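Local coordinates for PhiRv1 phage protein (Mycobacterium tuberculosis, PDB 6LG3) that acts as a bacterial toxin, probably the EST12 that activates a RACK1-NLRP3-gasdermin D route to pyroptosis and an interleukin-1 beta response, at residues His11-Gln16 with Val61-Asp66; Gln16-Gln21 with Asp27-Ala32. One frame throughout, in Å; residues are numbered along the deposited sequence.

Contact 1: His11-Gln16 with Val61-Asp66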
loop_
_atom_site.group_PDB
_atom_site.type_symbol
_atom_site.label_atom_id
_atom_site.label_comp_id
_atom_site.label_asym_id
_atom_site.label_seq_id
_atom_site.Cartn_x
_atom_site.Cartn_y
_atom_site.Cartn_z
ATOM N N HIS A 11 -3.047 1.193 -0.703
ATOM C CA HIS A 11 -3.418 0.837 0.664
ATOM C C HIS A 11 -4.292 -0.414 0.692
ATOM O O HIS A 11 -4.112 -1.283 1.558
ATOM C CB HIS A 11 -4.130 2.008 1.338
ATOM C CG HIS A 11 -4.297 1.842 2.816
ATOM N ND1 HIS A 11 -3.336 2.243 3.723
ATOM C CD2 HIS A 11 -5.308 1.316 3.546
ATOM C CE1 HIS A 11 -3.752 1.974 4.947
ATOM N NE2 HIS A 11 -4.944 1.410 4.867
ATOM N N GLU A 12 -5.236 -0.531 -0.253
ATOM C CA GLU A 12 -6.074 -1.728 -0.292
ATOM C C GLU A 12 -5.242 -2.977 -0.567
ATOM O O GLU A 12 -5.429 -4.019 0.086
ATOM C CB GLU A 12 -7.180 -1.556 -1.333
ATOM C CG GLU A 12 -8.107 -0.382 -1.026
ATOM C CD GLU A 12 -9.131 -0.115 -2.126
ATOM O OE1 GLU A 12 -9.735 0.983 -2.125
ATOM O OE2 GLU A 12 -9.334 -0.999 -2.989
ATOM N N LEU A 13 -4.295 -2.883 -1.511
ATOM C CA LEU A 13 -3.378 -3.993 -1.762
ATOM C C LEU A 13 -2.554 -4.337 -0.518
ATOM O O LEU A 13 -2.254 -5.513 -0.271
ATOM C CB LEU A 13 -2.449 -3.654 -2.927
ATOM C CG LEU A 13 -3.084 -3.375 -4.290
ATOM C CD1 LEU A 13 -1.991 -3.000 -5.277
ATOM C CD2 LEU A 13 -3.837 -4.596 -4.769
ATOM N N ALA A 14 -2.151 -3.326 0.259
ATOM C CA ALA A 14 -1.383 -3.610 1.472
ATOM C C ALA A 14 -2.228 -4.333 2.510
ATOM O O ALA A 14 -1.750 -5.275 3.155
ATOM C CB ALA A 14 -0.810 -2.320 2.053
ATOM N N VAL A 15 -3.485 -3.912 2.681
ATOM C CA VAL A 15 -4.393 -4.629 3.578
ATOM C C VAL A 15 -4.510 -6.089 3.155
ATOM O O VAL A 15 -4.471 -6.997 3.996
ATOM C CB VAL A 15 -5.766 -3.933 3.618
ATOM C CG1 VAL A 15 -6.780 -4.761 4.398
ATOM C CG2 VAL A 15 -5.638 -2.541 4.213
ATOM N N GLN A 16 -4.636 -6.339 1.840
ATOM C CA GLN A 16 -4.689 -7.718 1.352
ATOM C C GLN A 16 -3.417 -8.485 1.693
ATOM O O GLN A 16 -3.475 -9.665 2.068
ATOM C CB GLN A 16 -4.922 -7.747 -0.163
ATOM C CG GLN A 16 -6.271 -7.230 -0.595
ATOM C CD GLN A 16 -6.441 -7.272 -2.110
ATOM O OE1 GLN A 16 -6.877 -6.298 -2.727
ATOM N NE2 GLN A 16 -6.094 -8.405 -2.713
ATOM N N VAL A 61 4.092 -3.784 -0.638
ATOM C CA VAL A 61 3.429 -3.841 -1.942
ATOM C C VAL A 61 4.327 -3.202 -2.986
ATOM O O VAL A 61 4.885 -2.126 -2.758
ATOM C CB VAL A 61 2.065 -3.110 -1.937
ATOM C CG1 VAL A 61 1.388 -3.183 -3.323
ATOM C CG2 VAL A 61 1.150 -3.653 -0.859
ATOM N N HIS A 62 4.448 -3.841 -4.145
ATOM C CA HIS A 62 4.934 -3.119 -5.311
ATOM C C HIS A 62 4.013 -3.414 -6.486
ATOM O O HIS A 62 3.528 -4.539 -6.645
ATOM C CB HIS A 62 6.399 -3.441 -5.646
ATOM C CG HIS A 62 6.656 -4.867 -6.005
ATOM N ND1 HIS A 62 6.529 -5.341 -7.293
ATOM C CD2 HIS A 62 7.075 -5.914 -5.256
ATOM C CE1 HIS A 62 6.836 -6.626 -7.318
ATOM N NE2 HIS A 62 7.172 -6.998 -6.094
ATOM N N ALA A 63 3.720 -2.379 -7.260
ATOM C CA ALA A 63 2.788 -2.498 -8.373
ATOM C C ALA A 63 3.340 -1.742 -9.572
ATOM O O ALA A 63 3.865 -0.640 -9.425
ATOM C CB ALA A 63 1.403 -1.953 -8.005
ATOM N N ASP A 64 3.218 -2.338 -10.751
ATOM C CA ASP A 64 3.567 -1.637 -11.976
ATOM C C ASP A 64 2.789 -0.329 -12.073
ATOM O O ASP A 64 1.599 -0.282 -11.765
ATOM C CB ASP A 64 3.239 -2.529 -13.170
ATOM C CG ASP A 64 3.437 -1.827 -14.478
ATOM O OD1 ASP A 64 2.425 -1.449 -15.080
ATOM O OD2 ASP A 64 4.601 -1.675 -14.890
ATOM N N ARG A 65 3.468 0.748 -12.495
ATOM C CA ARG A 65 2.824 2.066 -12.495
ATOM C C ARG A 65 1.713 2.166 -13.540
ATOM O O ARG A 65 0.696 2.825 -13.300
ATOM C CB ARG A 65 3.854 3.177 -12.732
ATOM C CG ARG A 65 4.799 3.447 -11.561
ATOM C CD ARG A 65 4.153 4.239 -10.427
ATOM N NE ARG A 65 3.591 5.522 -10.848
ATOM C CZ ARG A 65 4.181 6.701 -10.673
ATOM N NH1 ARG A 65 5.382 6.775 -10.109
ATOM N NH2 ARG A 65 3.581 7.812 -11.079
ATOM N N ASP A 66 1.901 1.573 -14.723
ATOM C CA ASP A 66 0.831 1.569 -15.724
ATOM C C ASP A 66 -0.376 0.782 -15.230
ATOM O O ASP A 66 -1.523 1.223 -15.381
ATOM C CB ASP A 66 1.334 0.993 -17.050
ATOM C CG ASP A 66 2.327 1.905 -17.742
ATOM O OD1 ASP A 66 3.228 1.391 -18.435
ATOM O OD2 ASP A 66 2.207 3.140 -17.587
#
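L13 and V61 meet with their side chains crossed at about a right angle, where helix 4-22 lies over strand 58-64. The leucine is engaged at two levels. Its CB sits 3.9 Å from CG1 of V61, and beyond it CD1 of L13 comes equally near that methyl, so one valine branch is held against both the root and the end of the leucine. With chi2 at 177°, CD1 continues the chain in an extended line from CA, and this carries it onward along the strand until it approaches CB of A63 at 4.5 Å, a looser touch. The carbonyl carbon C of L13 is itself 3.8 Å from CG2 of V61.

At A14 the backbone comes closer still. CG2 of V61 approaches CA of A14 at 3.4 Å and the methyl CB of the same alanine at 3.8 Å, so the small residue lets the valine reach the helix surface itself. Since CG1 is anti to the backbone N (chi1 180°), the two branches of V61 divide the work: CG1 serves the leucine, and CG2 lies against the main chain of L13 and A14. The next residue, V15, turns to helix 26-39, where it packs on A29, V30 and L33.

The segment axes pass 8.7 Å apart at 132°, so the helix lies obliquely across the strand on one face of the three-stranded antiparallel sheet. L53 of strand 50-55 extends this floor, touching A14 and V61; M10 and V17, also on helix 4-22, touch V61 as well. The side chains that meet are all apolar, and V61 CG2 also rests on main chain, which implies that shape and exclusion of water, rather than directional bonding, join helix and strand here.

Contact 2: Gln16-Gln21 with Asp27-Ala32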
loop_
_atom_site.group_PDB
_atom_site.type_symbol
_atom_site.label_atom_id
_atom_site.label_comp_id
_atom_site.label_asym_id
_atom_site.label_seq_id
_atom_site.Cartn_x
_atom_site.Cartn_y
_atom_site.Cartn_z
ATOM N N GLN A 16 -4.636 -6.339 1.840
ATOM C CA GLN A 16 -4.689 -7.718 1.352
ATOM C C GLN A 16 -3.417 -8.485 1.693
ATOM O O GLN A 16 -3.475 -9.665 2.068
ATOM C CB GLN A 16 -4.922 -7.747 -0.163
ATOM C CG GLN A 16 -6.271 -7.230 -0.595
ATOM C CD GLN A 16 -6.441 -7.272 -2.110
ATOM O OE1 GLN A 16 -6.877 -6.298 -2.727
ATOM N NE2 GLN A 16 -6.094 -8.405 -2.713
ATOM N N VAL A 17 -2.255 -7.843 1.546
ATOM C CA VAL A 17 -0.993 -8.513 1.849
ATOM C C VAL A 17 -0.928 -8.875 3.327
ATOM O O VAL A 17 -0.532 -9.988 3.699
ATOM C CB VAL A 17 0.203 -7.631 1.438
ATOM C CG1 VAL A 17 1.510 -8.216 1.992
ATOM C CG2 VAL A 17 0.270 -7.490 -0.076
ATOM N N VAL A 18 -1.307 -7.933 4.194
ATOM C CA VAL A 18 -1.225 -8.190 5.630
ATOM C C VAL A 18 -2.166 -9.321 6.011
ATOM O O VAL A 18 -1.807 -10.207 6.803
ATOM C CB VAL A 18 -1.522 -6.910 6.432
ATOM C CG1 VAL A 18 -1.516 -7.208 7.939
ATOM C CG2 VAL A 18 -0.497 -5.828 6.108
ATOM N N CYS A 19 -3.380 -9.317 5.444
ATOM C CA CYS A 19 -4.334 -10.384 5.736
ATOM C C CYS A 19 -3.799 -11.728 5.279
ATOM O O CYS A 19 -3.925 -12.734 5.989
ATOM C CB CYS A 19 -5.675 -10.098 5.063
ATOM S SG CYS A 19 -6.601 -8.721 5.773
ATOM N N SER A 20 -3.193 -11.760 4.093
ATOM C CA SER A 20 -2.648 -13.008 3.573
ATOM C C SER A 20 -1.528 -13.539 4.458
ATOM O O SER A 20 -1.459 -14.744 4.734
ATOM C CB SER A 20 -2.143 -12.800 2.145
ATOM O OG SER A 20 -1.504 -13.968 1.667
ATOM N N GLN A 21 -0.636 -12.659 4.909
ATOM C CA GLN A 21 0.524 -13.124 5.656
ATOM C C GLN A 21 0.219 -13.413 7.115
ATOM O O GLN A 21 0.971 -14.161 7.746
ATOM C CB GLN A 21 1.659 -12.102 5.562
ATOM C CG GLN A 21 2.291 -12.030 4.177
ATOM C CD GLN A 21 3.568 -11.219 4.158
ATOM O OE1 GLN A 21 3.846 -10.452 5.083
ATOM N NE2 GLN A 21 4.361 -11.394 3.109
ATOM N N ASP A 27 -10.045 -5.294 9.112
ATOM C CA ASP A 27 -10.027 -4.245 10.130
ATOM C C ASP A 27 -8.736 -4.288 10.941
ATOM O O ASP A 27 -8.120 -3.246 11.208
ATOM C CB ASP A 27 -11.242 -4.386 11.045
ATOM C CG ASP A 27 -12.539 -4.055 10.342
ATOM O OD1 ASP A 27 -13.569 -3.905 11.034
ATOM O OD2 ASP A 27 -12.526 -3.929 9.098
ATOM N N ALA A 28 -8.313 -5.496 11.337
ATOM C CA ALA A 28 -7.048 -5.663 12.047
ATOM C C ALA A 28 -5.875 -5.140 11.227
ATOM O O ALA A 28 -4.998 -4.429 11.749
ATOM C CB ALA A 28 -6.842 -7.140 12.397
ATOM N N ALA A 29 -5.833 -5.499 9.936
ATOM C CA ALA A 29 -4.737 -5.055 9.082
ATOM C C ALA A 29 -4.720 -3.535 8.958
ATOM O O ALA A 29 -3.652 -2.911 8.996
ATOM C CB ALA A 29 -4.851 -5.711 7.707
ATOM N N VAL A 30 -5.899 -2.923 8.811
ATOM C CA VAL A 30 -5.968 -1.465 8.754
ATOM C C VAL A 30 -5.427 -0.856 10.042
ATOM O O VAL A 30 -4.697 0.141 10.009
ATOM C CB VAL A 30 -7.403 -0.995 8.469
ATOM C CG1 VAL A 30 -7.503 0.510 8.688
ATOM C CG2 VAL A 30 -7.833 -1.378 7.043
ATOM N N GLU A 31 -5.763 -1.448 11.197
ATOM C CA GLU A 31 -5.232 -0.944 12.466
ATOM C C GLU A 31 -3.705 -0.996 12.498
ATOM O O GLU A 31 -3.048 -0.044 12.946
ATOM C CB GLU A 31 -5.819 -1.746 13.630
ATOM C CG GLU A 31 -5.979 -0.981 14.923
ATOM C CD GLU A 31 -6.626 -1.825 16.018
ATOM O OE1 GLU A 31 -6.023 -2.844 16.431
ATOM O OE2 GLU A 31 -7.742 -1.475 16.460
ATOM N N ALA A 32 -3.117 -2.103 12.030
ATOM C CA ALA A 32 -1.658 -2.211 12.047
ATOM C C ALA A 32 -1.010 -1.196 11.104
ATOM O O ALA A 32 0.003 -0.558 11.451
ATOM C CB ALA A 32 -1.234 -3.633 11.683
#
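The methyl group of A29 is approached from two directions by V18 and C19. V18 comes at its flank: CG1 of the valine lies 3.7 Å from CB of A29, in a direction nearly perpendicular to the alanine's own CA-CB bond. The valine CB is almost as near, 3.8 Å from CB of A29, so the methyl rests alongside the CB-CG1 bond and does not meet a single tip. CG1 also reaches CA of A29 at 4.0 Å. It is placed there by a first torsion of 177°, which sets CG1 anti to the backbone N and swings it to the side where helix 26-39 passes.

C19 comes instead from beyond the methyl. Its SG stands 4.0 Å from CB of A29, about 37° off the line of the alanine's CA-CB bond, and the directions from the methyl to SG and to the valine CG1 are about at right angles. A chi1 of -70° puts the sulfur anti to the carbonyl carbon of C19, reaching over from the neighbouring position on helix 4-22.

These residues join the first two helices of an alpha-alpha-beta-beta-beta-alpha chain, next to the short connection between them. C24 in that connection touches both V18 and A29, while T22 OG1 is hydrogen-bonded to the carbonyl oxygen of V18 at the end of the first helix. With only a methyl at the buried A29, the CA atoms of V18 and A29 come within 5.8 Å of each other. V18 additionally touches L60 of strand 58-64, and V15 extends the apolar seam along A29 and V30.

Overall arrangement
Helix 4-22 is common to both contacts, which overlap at Q16 and lie with their centres about 13 Å apart. Contact 2 is nested along the chain inside the loop that contact 1 closes, so the local joining of two consecutive helices sits within the longer-range docking of the first helix on the sheet. Contact 1 lies near the middle of the molecule, about 5 Å from its centre, and contact 2 further out at about 11 Å. Valines connect them: CG2 of V15 reaches CG2 of V30 at 3.8 Å, and CG2 of V61 reaches CG2 of V17 at 4.0 Å, so apolar contacts run from one site to the other.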